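Local coordinates for protein folylpolyglutamate synthase (FolC) (Helicobacter pylori, PDB 6K8C) that probably adds glutamate to dihydropteroate and then lengthens the gamma-linked glutamate tail of reduced folates, spending ATP in both reactions, at residues K36-K39 with N40-E44; A106-Q109 with L110-H113; L296-E299 with I300-I303; D366-N370 with E371-V375. All coordinates share one frame; numbering follows the deposited sequence.

Interaction 1: residues K36-K39 with N40-E44; sequences KDFK and NAFFE
Phe38 meets Phe42 and Phe43 where helix 28-41 ends, and its side chain touches more as it runs outward. From CB it steps to a CG anti to the backbone N (chi1 167°), which sends the ring along the helix toward the residues that follow. CD1 reaches Phe42 CD2 at 3.7 Å, and Phe38 CE1 lies 3.8 Å from the same Phe42 CD2. One face of the ring receives Phe42 CB in a CH-pi contact, 4.2 Å from the ring centroid. The Phe38 and Phe42 rings are nearly parallel, yet slid so far apart that they barely overlap. CZ at the tip points at the face of Phe43, 4.1 Å from Phe43 CE2, in a T-shaped pair with planes at 68°. Backbone bonds from Asn40, Ala41 and Phe42 hold the turn; Phe42 N to Phe38 O, at 2.7 Å, belongs to the first residue to leave helical geometry. Lys39 CD lies 4.0 Å from Glu44 CD, while their charged ends stay beyond salt-bridge distance. Phe115 and Met131, from helices 114-118 and 121-132, pack on the cluster. Flat, apolar rings suit this place, since they pack by dispersion and CH-pi contacts, and Phe43 also makes a cation-pi contact with Lys134.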
loop_
_atom_site.group_PDB
_atom_site.type_symbol
_atom_site.label_atom_id
_atom_site.label_comp_id
_atom_site.label_asym_id
_atom_site.label_seq_id
_atom_site.Cartn_x
_atom_site.Cartn_y
_atom_site.Cartn_z
ATOM N N LYS A 36 -13.853 -13.539 16.467
ATOM C CA LYS A 36 -14.218 -13.951 17.821
ATOM C C LYS A 36 -13.753 -15.374 18.098
ATOM O O LYS A 36 -13.193 -15.661 19.162
ATOM C CB LYS A 36 -15.729 -13.823 18.018
ATOM C CG LYS A 36 -16.134 -13.181 19.341
ATOM C CD LYS A 36 -16.061 -11.655 19.267
ATOM C CE LYS A 36 -16.661 -11.001 20.507
ATOM N NZ LYS A 36 -17.112 -9.605 20.245
ATOM N N ASP A 37 -13.962 -16.277 17.134
ATOM C CA ASP A 37 -13.472 -17.646 17.277
ATOM C C ASP A 37 -11.955 -17.687 17.360
ATOM O O ASP A 37 -11.389 -18.468 18.135
ATOM C CB ASP A 37 -13.949 -18.505 16.107
ATOM C CG ASP A 37 -15.433 -18.776 16.149
ATOM O OD1 ASP A 37 -16.107 -18.277 17.073
ATOM O OD2 ASP A 37 -15.922 -19.493 15.252
ATOM N N PHE A 38 -11.275 -16.867 16.552
ATOM C CA PHE A 38 -9.816 -16.827 16.603
ATOM C C PHE A 38 -9.330 -16.448 17.996
ATOM O O PHE A 38 -8.405 -17.068 18.536
ATOM C CB PHE A 38 -9.259 -15.839 15.568
ATOM C CG PHE A 38 -7.800 -15.525 15.773
ATOM C CD1 PHE A 38 -6.822 -16.340 15.230
ATOM C CD2 PHE A 38 -7.409 -14.444 16.545
ATOM C CE1 PHE A 38 -5.485 -16.072 15.435
ATOM C CE2 PHE A 38 -6.073 -14.174 16.758
ATOM C CZ PHE A 38 -5.108 -14.981 16.197
ATOM N N LYS A 39 -9.925 -15.405 18.581
ATOM C CA LYS A 39 -9.465 -14.932 19.881
ATOM C C LYS A 39 -9.697 -15.987 20.957
ATOM O O LYS A 39 -8.832 -16.220 21.809
ATOM C CB LYS A 39 -10.166 -13.623 20.237
ATOM C CG LYS A 39 -9.586 -12.392 19.533
ATOM C CD LYS A 39 -10.248 -11.120 20.027
ATOM C CE LYS A 39 -11.728 -11.098 19.692
ATOM N NZ LYS A 39 -12.392 -9.865 20.192
ATOM N N ASN A 40 -10.852 -16.653 20.912
ATOM C CA ASN A 40 -11.108 -17.766 21.822
ATOM C C ASN A 40 -10.074 -18.872 21.639
ATOM O O ASN A 40 -9.463 -19.334 22.610
ATOM C CB ASN A 40 -12.520 -18.314 21.601
ATOM C CG ASN A 40 -13.596 -17.471 22.278
ATOM O OD1 ASN A 40 -13.341 -16.785 23.272
ATOM N ND2 ASN A 40 -14.811 -17.539 21.750
ATOM N N ALA A 41 -9.853 -19.303 20.393
ATOM C CA ALA A 41 -8.963 -20.436 20.161
ATOM C C ALA A 41 -7.497 -20.074 20.342
ATOM O O ALA A 41 -6.679 -20.951 20.634
ATOM C CB ALA A 41 -9.180 -21.008 18.758
ATOM N N PHE A 42 -7.136 -18.806 20.167
ATOM C CA PHE A 42 -5.735 -18.426 20.272
ATOM C C PHE A 42 -5.513 -17.363 21.342
ATOM O O PHE A 42 -5.198 -17.701 22.486
ATOM C CB PHE A 42 -5.209 -17.960 18.910
ATOM C CG PHE A 42 -5.030 -19.080 17.929
ATOM C CD1 PHE A 42 -3.825 -19.754 17.853
ATOM C CD2 PHE A 42 -6.065 -19.468 17.092
ATOM C CE1 PHE A 42 -3.647 -20.790 16.963
ATOM C CE2 PHE A 42 -5.891 -20.509 16.198
ATOM C CZ PHE A 42 -4.683 -21.169 16.134
ATOM N N PHE A 43 -5.665 -16.087 21.000
ATOM C CA PHE A 43 -5.349 -15.032 21.953
ATOM C C PHE A 43 -5.982 -13.720 21.515
ATOM O O PHE A 43 -6.353 -13.535 20.352
ATOM C CB PHE A 43 -3.835 -14.865 22.111
ATOM C CG PHE A 43 -3.124 -14.500 20.836
ATOM C CD1 PHE A 43 -2.979 -13.169 20.469
ATOM C CD2 PHE A 43 -2.597 -15.482 20.014
ATOM C CE1 PHE A 43 -2.333 -12.823 19.302
ATOM C CE2 PHE A 43 -1.945 -15.145 18.843
ATOM C CZ PHE A 43 -1.812 -13.810 18.484
ATOM N N GLU A 44 -6.092 -12.805 22.478
ATOM C CA GLU A 44 -6.470 -11.420 22.237
ATOM C C GLU A 44 -5.170 -10.628 22.140
ATOM O O GLU A 44 -4.457 -10.478 23.136
ATOM C CB GLU A 44 -7.361 -10.903 23.365
ATOM C CG GLU A 44 -7.974 -9.532 23.153
ATOM C CD GLU A 44 -9.437 -9.505 23.570
ATOM O OE1 GLU A 44 -10.122 -8.487 23.326
ATOM O OE2 GLU A 44 -9.904 -10.516 24.138
#

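Interaction 2: residues A106-Q109 with L110-H113; sequences AHQQ and LQSH
Gln111 folds back over His107 and Gln108 at the end of helix 100-110. Its CG sits between the backbone N and the carbonyl carbon (chi1 52°), and a second bend at chi2 turns the amide back toward the preceding turn. There NE2 donates to Gln108 O at 3.1 Å, in the carbonyl plane and on a lone pair, with the acceptor close to the plane of the Gln111 amide. On the way CG passes over one face of the His107 imidazole, 4.3 Å from its centroid, a CH-pi contact that a glutamine's methylene groups can make while its amide serves the backbone. Gln111 N also bonds His107 O, at 2.9 Å. From the last helical residue, a type I turn runs from Leu110 to His113, closed by His113 N on Leu110 O at 3.1 Å. Two waters serve carbonyls of the last turn: one gives a proton to Gln108 O, the other gives one to Gln109 O at 2.7 Å and reaches His113 NE2 in the ring plane. The imidazole of His107 is positioned from outside, ND1 by Tyr124 OH and NE2 by Asn10 O. Leu110 faces helix 121-132, touching Leu128 and Met131, and meets Phe38 of helix 28-41; His113, at the N-cap position of helix 114-118, lies against Ala41 and Phe115.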
loop_
_atom_site.group_PDB
_atom_site.type_symbol
_atom_site.label_atom_id
_atom_site.label_comp_id
_atom_site.label_asym_id
_atom_site.label_seq_id
_atom_site.Cartn_x
_atom_site.Cartn_y
_atom_site.Cartn_z
ATOM N N ALA A 106 2.839 -20.003 10.982
ATOM C CA ALA A 106 1.582 -19.393 11.402
ATOM C C ALA A 106 0.403 -20.027 10.677
ATOM O O ALA A 106 -0.648 -20.280 11.278
ATOM C CB ALA A 106 1.617 -17.883 11.148
ATOM N N HIS A 107 0.559 -20.276 9.376
ATOM C CA HIS A 107 -0.486 -20.951 8.618
ATOM C C HIS A 107 -0.761 -22.343 9.180
ATOM O O HIS A 107 -1.922 -22.748 9.319
ATOM C CB HIS A 107 -0.083 -21.037 7.147
ATOM C CG HIS A 107 -0.824 -22.093 6.387
ATOM N ND1 HIS A 107 -2.159 -21.976 6.068
ATOM C CD2 HIS A 107 -0.426 -23.297 5.914
ATOM C CE1 HIS A 107 -2.549 -23.058 5.416
ATOM N NE2 HIS A 107 -1.518 -23.876 5.312
ATOM N N GLN A 108 0.294 -23.084 9.521
ATOM C CA GLN A 108 0.109 -24.442 10.029
ATOM C C GLN A 108 -0.713 -24.450 11.313
ATOM O O GLN A 108 -1.511 -25.366 11.539
ATOM C CB GLN A 108 1.463 -25.112 10.250
ATOM C CG GLN A 108 2.066 -25.726 8.992
ATOM C CD GLN A 108 1.063 -26.558 8.202
ATOM O OE1 GLN A 108 0.316 -27.356 8.767
ATOM N NE2 GLN A 108 1.048 -26.373 6.887
ATOM N N GLN A 109 -0.547 -23.429 12.160
ATOM C CA GLN A 109 -1.348 -23.348 13.377
ATOM C C GLN A 109 -2.798 -22.988 13.071
ATOM O O GLN A 109 -3.716 -23.472 13.744
ATOM C CB GLN A 109 -0.745 -22.325 14.342
ATOM C CG GLN A 109 0.695 -22.599 14.743
ATOM C CD GLN A 109 1.224 -21.566 15.721
ATOM O OE1 GLN A 109 2.231 -20.907 15.461
ATOM N NE2 GLN A 109 0.541 -21.417 16.851
ATOM N N LEU A 110 -3.027 -22.134 12.068
ATOM C CA LEU A 110 -4.378 -21.652 11.794
ATOM C C LEU A 110 -5.230 -22.677 11.052
ATOM O O LEU A 110 -6.434 -22.789 11.314
ATOM C CB LEU A 110 -4.325 -20.365 10.969
ATOM C CG LEU A 110 -3.908 -19.069 11.654
ATOM C CD1 LEU A 110 -3.907 -17.940 10.634
ATOM C CD2 LEU A 110 -4.855 -18.764 12.798
ATOM N N GLN A 111 -4.636 -23.399 10.102
ATOM C CA GLN A 111 -5.419 -24.118 9.101
ATOM C C GLN A 111 -6.303 -25.211 9.693
ATOM O O GLN A 111 -7.278 -25.612 9.050
ATOM C CB GLN A 111 -4.489 -24.717 8.043
ATOM C CG GLN A 111 -3.347 -25.548 8.608
ATOM C CD GLN A 111 -3.777 -26.956 8.976
ATOM O OE1 GLN A 111 -4.663 -27.530 8.344
ATOM N NE2 GLN A 111 -3.157 -27.516 10.009
ATOM N N SER A 112 -5.999 -25.696 10.896
ATOM C CA SER A 112 -6.765 -26.792 11.478
ATOM C C SER A 112 -8.088 -26.348 12.088
ATOM O O SER A 112 -8.817 -27.191 12.618
ATOM C CB SER A 112 -5.932 -27.515 12.540
ATOM O OG SER A 112 -5.175 -26.598 13.312
ATOM N N HIS A 113 -8.422 -25.065 12.029
ATOM C CA HIS A 113 -9.637 -24.561 12.648
ATOM C C HIS A 113 -10.669 -24.206 11.589
ATOM O O HIS A 113 -10.332 -23.738 10.496
ATOM C CB HIS A 113 -9.339 -23.341 13.521
ATOM C CG HIS A 113 -8.382 -23.626 14.636
ATOM N ND1 HIS A 113 -8.778 -23.711 15.953
ATOM C CD2 HIS A 113 -7.048 -23.855 14.628
ATOM C CE1 HIS A 113 -7.729 -23.975 16.709
ATOM N NE2 HIS A 113 -6.667 -24.069 15.930
HETATM O O HOH W 1 -2.781 -26.745 13.550
HETATM O O HOH W 2 -3.621 -25.094 15.886
#

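Interaction 3: residues L296-E299 with I300-I303; sequences LKEE and IKRI
Four regular i to i+4 bonds, from Ile300 N to Leu296 O through Ile303 N to Glu299 O, carry the last turns of helix 290-303. The side chains three residues apart pair by charge. Glu299 bends at chi2 (-88°), which brings its carboxylate alongside the guanidinium of Arg302, the two planes 15° apart. Arg302 NH1 donates to Glu299 OE2 at 3.0 Å, nearly straight at 158°, on the syn lone pair and within the guanidinium plane. Glu299 OE1 faces the NE side of the same edge, but its 2.5 Å to Arg302 NE is doubtfully short; it also takes a weak bond from NH1. Ile303 CG1 lies over one face of the guanidinium. A second salt bridge is looser: the extended Lys301 runs beside Glu298, and its NZ makes one bond, to Glu298 OE1 on the syn side at 3.2 Å. The aliphatic part of Lys301 passes Lys297, CE lying 4.0 Å from Lys297 CG; Lys297 NZ bonds Ile326 O. Leu296 and Ile300 turn to strands 282-285 and 373-376, where branched apolar chains suit the sheet. Acid before base, i to i+3, is the order that should agree with the helix dipole, and the near-coplanar pairing probably limits turning of the guanidinium.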
loop_
_atom_site.group_PDB
_atom_site.type_symbol
_atom_site.label_atom_id
_atom_site.label_comp_id
_atom_site.label_asym_id
_atom_site.label_seq_id
_atom_site.Cartn_x
_atom_site.Cartn_y
_atom_site.Cartn_z
ATOM N N LEU A 296 9.929 9.226 -11.075
ATOM C CA LEU A 296 10.483 8.170 -11.914
ATOM C C LEU A 296 11.239 8.750 -13.102
ATOM O O LEU A 296 12.267 8.202 -13.517
ATOM C CB LEU A 296 9.371 7.236 -12.378
ATOM C CG LEU A 296 8.895 6.328 -11.244
ATOM C CD1 LEU A 296 7.478 5.900 -11.484
ATOM C CD2 LEU A 296 9.805 5.117 -11.106
ATOM N N LYS A 297 10.748 9.856 -13.662
ATOM C CA LYS A 297 11.506 10.552 -14.695
ATOM C C LYS A 297 12.902 10.902 -14.191
ATOM O O LYS A 297 13.902 10.674 -14.882
ATOM C CB LYS A 297 10.759 11.813 -15.137
ATOM C CG LYS A 297 11.604 12.761 -15.984
ATOM C CD LYS A 297 10.734 13.643 -16.888
ATOM C CE LYS A 297 9.998 14.725 -16.103
ATOM N NZ LYS A 297 9.215 15.648 -17.002
ATOM N N GLU A 298 12.983 11.448 -12.974
ATOM C CA GLU A 298 14.279 11.805 -12.406
ATOM C C GLU A 298 15.136 10.567 -12.173
ATOM O O GLU A 298 16.349 10.588 -12.411
ATOM C CB GLU A 298 14.088 12.575 -11.098
ATOM C CG GLU A 298 13.636 14.020 -11.274
ATOM C CD GLU A 298 14.260 14.689 -12.485
ATOM O OE1 GLU A 298 13.505 15.118 -13.388
ATOM O OE2 GLU A 298 15.505 14.791 -12.532
ATOM N N GLU A 299 14.521 9.474 -11.717
ATOM C CA GLU A 299 15.281 8.248 -11.498
ATOM C C GLU A 299 15.701 7.607 -12.812
ATOM O O GLU A 299 16.771 6.993 -12.884
ATOM C CB GLU A 299 14.466 7.269 -10.659
ATOM C CG GLU A 299 14.663 7.474 -9.168
ATOM C CD GLU A 299 15.842 6.696 -8.623
ATOM O OE1 GLU A 299 16.912 7.309 -8.431
ATOM O OE2 GLU A 299 15.706 5.476 -8.391
ATOM N N ILE A 300 14.884 7.738 -13.858
ATOM C CA ILE A 300 15.295 7.268 -15.177
ATOM C C ILE A 300 16.522 8.036 -15.658
ATOM O O ILE A 300 17.454 7.454 -16.226
ATOM C CB ILE A 300 14.127 7.389 -16.174
ATOM C CG1 ILE A 300 13.078 6.301 -15.913
ATOM C CG2 ILE A 300 14.640 7.291 -17.598
ATOM C CD1 ILE A 300 11.775 6.538 -16.668
ATOM N N LYS A 301 16.537 9.354 -15.446
ATOM C CA LYS A 301 17.697 10.149 -15.840
ATOM C C LYS A 301 18.949 9.697 -15.100
ATOM O O LYS A 301 20.019 9.557 -15.702
ATOM C CB LYS A 301 17.438 11.634 -15.583
ATOM C CG LYS A 301 16.311 12.246 -16.400
ATOM C CD LYS A 301 15.995 13.645 -15.891
ATOM C CE LYS A 301 15.136 14.429 -16.869
ATOM N NZ LYS A 301 14.744 15.757 -16.306
ATOM N N ARG A 302 18.836 9.463 -13.793
ATOM C CA ARG A 302 19.998 9.043 -13.017
ATOM C C ARG A 302 20.478 7.662 -13.446
ATOM O O ARG A 302 21.674 7.445 -13.673
ATOM C CB ARG A 302 19.662 9.050 -11.524
ATOM C CG ARG A 302 20.763 8.470 -10.645
ATOM C CD ARG A 302 20.372 8.456 -9.173
ATOM N NE ARG A 302 19.365 7.443 -8.872
ATOM C CZ ARG A 302 19.637 6.254 -8.342
ATOM N NH1 ARG A 302 18.656 5.394 -8.096
ATOM N NH2 ARG A 302 20.890 5.923 -8.060
ATOM N N ILE A 303 19.550 6.714 -13.577
ATOM C CA ILE A 303 19.927 5.313 -13.722
ATOM C C ILE A 303 20.334 4.998 -15.156
ATOM O O ILE A 303 21.375 4.373 -15.393
ATOM C CB ILE A 303 18.775 4.410 -13.242
ATOM C CG1 ILE A 303 18.550 4.610 -11.741
ATOM C CG2 ILE A 303 19.066 2.945 -13.562
ATOM C CD1 ILE A 303 17.491 3.706 -11.149
#

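Interaction 4: residues D366-N370 with E371-V375; sequences DVEEN and ENYLV
Val367 lies over the ring of Tyr373, its CG1 almost above the centre at 4.2 Å from the centroid, while its CB touches CE1 at the rim. A branched aliphatic chain suits this place, since its methyl can cover the aromatic face. Glu368 O lies in the ring plane near CE1, and Glu368 N donates to Tyr373 OH at 2.7 Å, with an N-H...O angle of 167°. The phenol thus joins an apolar face to a polar tip that can hold a backbone N-H. Water 3 also lies in the ring plane and connects Tyr373 OH to Glu368 OE1. The loop holds a type I beta turn from Glu368 to Glu371, closed by Glu371 N on Glu368 O at 3.2 Å, and it leads into strand 373-376 of the six-stranded sheet in the Mur ligase glutamate ligase domain. Glu368 and Glu371 project side by side, with carboxylate planes 71° apart, and the bend of Glu371 at chi2 (-82°) sets its OE2 4.5 Å from Glu368 OE1. Water 4 donates to both of these oxygens, and Lys332 forms a salt bridge with Glu371 OE1, so the like charges are probably eased. The other oxygen of Glu368, OE2, is met from above its carboxylate plane by Asn370 ND2 at 3.2 Å. Phe385 of helix 379-390 packs on Val367, and Tyr373 touches Ile309 and Ile311 of strand 308-312.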
loop_
_atom_site.group_PDB
_atom_site.type_symbol
_atom_site.label_atom_id
_atom_site.label_comp_id
_atom_site.label_asym_id
_atom_site.label_seq_id
_atom_site.Cartn_x
_atom_site.Cartn_y
_atom_site.Cartn_z
ATOM N N ASP A 366 7.495 -8.800 -25.539
ATOM C CA ASP A 366 8.704 -9.242 -24.855
ATOM C C ASP A 366 9.641 -8.065 -24.623
ATOM O O ASP A 366 9.545 -7.025 -25.280
ATOM C CB ASP A 366 9.447 -10.339 -25.642
ATOM C CG ASP A 366 8.520 -11.437 -26.143
ATOM O OD1 ASP A 366 8.039 -12.245 -25.317
ATOM O OD2 ASP A 366 8.280 -11.501 -27.371
ATOM N N VAL A 367 10.557 -8.244 -23.672
ATOM C CA VAL A 367 11.603 -7.268 -23.392
ATOM C C VAL A 367 12.871 -7.696 -24.120
ATOM O O VAL A 367 13.231 -8.882 -24.117
ATOM C CB VAL A 367 11.843 -7.116 -21.876
ATOM C CG1 VAL A 367 10.585 -6.603 -21.182
ATOM C CG2 VAL A 367 12.306 -8.430 -21.250
ATOM N N GLU A 368 13.534 -6.741 -24.770
ATOM C CA GLU A 368 14.833 -6.985 -25.382
ATOM C C GLU A 368 15.936 -6.631 -24.397
ATOM O O GLU A 368 15.841 -5.639 -23.670
ATOM C CB GLU A 368 15.022 -6.165 -26.660
ATOM C CG GLU A 368 13.849 -6.143 -27.616
ATOM C CD GLU A 368 14.061 -5.144 -28.741
ATOM O OE1 GLU A 368 13.162 -4.309 -28.977
ATOM O OE2 GLU A 368 15.133 -5.190 -29.383
ATOM N N GLU A 369 16.998 -7.435 -24.404
ATOM C CA GLU A 369 18.096 -7.242 -23.465
ATOM C C GLU A 369 18.862 -5.957 -23.755
ATOM O O GLU A 369 19.464 -5.375 -22.845
ATOM C CB GLU A 369 19.042 -8.449 -23.504
ATOM C CG GLU A 369 18.396 -9.847 -23.340
ATOM C CD GLU A 369 17.365 -10.207 -24.412
ATOM O OE1 GLU A 369 17.364 -9.576 -25.493
ATOM O OE2 GLU A 369 16.551 -11.123 -24.166
ATOM N N ASN A 370 18.842 -5.499 -25.004
ATOM C CA ASN A 370 19.542 -4.291 -25.423
ATOM C C ASN A 370 18.778 -3.006 -25.119
ATOM O O ASN A 370 19.282 -1.923 -25.431
ATOM C CB ASN A 370 19.822 -4.364 -26.925
ATOM C CG ASN A 370 18.672 -4.988 -27.694
ATOM O OD1 ASN A 370 18.357 -6.166 -27.516
ATOM N ND2 ASN A 370 18.033 -4.196 -28.548
ATOM N N GLU A 371 17.584 -3.091 -24.538
ATOM C CA GLU A 371 16.767 -1.919 -24.259
ATOM C C GLU A 371 16.494 -1.813 -22.763
ATOM O O GLU A 371 16.610 -2.791 -22.020
ATOM C CB GLU A 371 15.439 -1.973 -25.030
ATOM C CG GLU A 371 15.596 -2.094 -26.542
ATOM C CD GLU A 371 15.851 -0.760 -27.222
ATOM O OE1 GLU A 371 15.995 0.262 -26.516
ATOM O OE2 GLU A 371 15.906 -0.732 -28.471
ATOM N N ASN A 372 16.133 -0.606 -22.329
ATOM C CA ASN A 372 15.781 -0.334 -20.944
ATOM C C ASN A 372 14.300 0.011 -20.841
ATOM O O ASN A 372 13.712 0.573 -21.770
ATOM C CB ASN A 372 16.628 0.804 -20.374
ATOM C CG ASN A 372 18.113 0.507 -20.441
ATOM O OD1 ASN A 372 18.556 -0.569 -20.045
ATOM N ND2 ASN A 372 18.889 1.462 -20.941
ATOM N N TYR A 373 13.698 -0.331 -19.701
ATOM C CA TYR A 373 12.250 -0.268 -19.560
ATOM C C TYR A 373 11.854 0.260 -18.192
ATOM O O TYR A 373 12.506 -0.043 -17.189
ATOM C CB TYR A 373 11.609 -1.648 -19.747
ATOM C CG TYR A 373 11.899 -2.294 -21.076
ATOM C CD1 TYR A 373 13.022 -3.094 -21.249
ATOM C CD2 TYR A 373 11.044 -2.120 -22.160
ATOM C CE1 TYR A 373 13.295 -3.696 -22.464
ATOM C CE2 TYR A 373 11.309 -2.721 -23.388
ATOM C CZ TYR A 373 12.438 -3.510 -23.529
ATOM O OH TYR A 373 12.723 -4.117 -24.732
ATOM N N LEU A 374 10.772 1.038 -18.163
ATOM C CA LEU A 374 10.020 1.318 -16.948
ATOM C C LEU A 374 8.664 0.635 -17.060
ATOM O O LEU A 374 7.939 0.848 -18.038
ATOM C CB LEU A 374 9.834 2.827 -16.721
ATOM C CG LEU A 374 8.831 3.221 -15.621
ATOM C CD1 LEU A 374 9.255 2.680 -14.263
ATOM C CD2 LEU A 374 8.635 4.743 -15.554
ATOM N N VAL A 375 8.341 -0.200 -16.075
ATOM C CA VAL A 375 7.031 -0.827 -15.951
ATOM C C VAL A 375 6.254 -0.032 -14.910
ATOM O O VAL A 375 6.704 0.105 -13.768
ATOM C CB VAL A 375 7.154 -2.308 -15.552
ATOM C CG1 VAL A 375 5.780 -2.913 -15.281
ATOM C CG2 VAL A 375 7.899 -3.087 -16.636
HETATM O O HOH W 3 11.307 -3.574 -26.840
HETATM O O HOH W 4 13.366 -1.395 -29.986
HETATM O O HOH W 5 19.958 -2.366 -21.915
#

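In the fold
The four contacts follow one another along the chain in two pairs. Interactions 1 and 2, with centres 13 Å apart, touch: Phe42 CZ comes within 3.5 Å of His113 NE2, and Phe38 meets Leu110, so the ends of helices 28-41 and 100-110 share one packing region beside helices 114-118 and 121-132. Interactions 3 and 4 belong to the Mur ligase glutamate ligase domain and lie 15 Å apart between centres; Leu296 and Ile300 of helix 290-303 pack on Leu374 of strand 373-376. The pairs lie 42 to 49 Å apart between centres, one in the N-terminal part built round the eight-stranded sheet, whose middle-domain family belongs to the P-loop NTPase clan, the other in the C-terminal part.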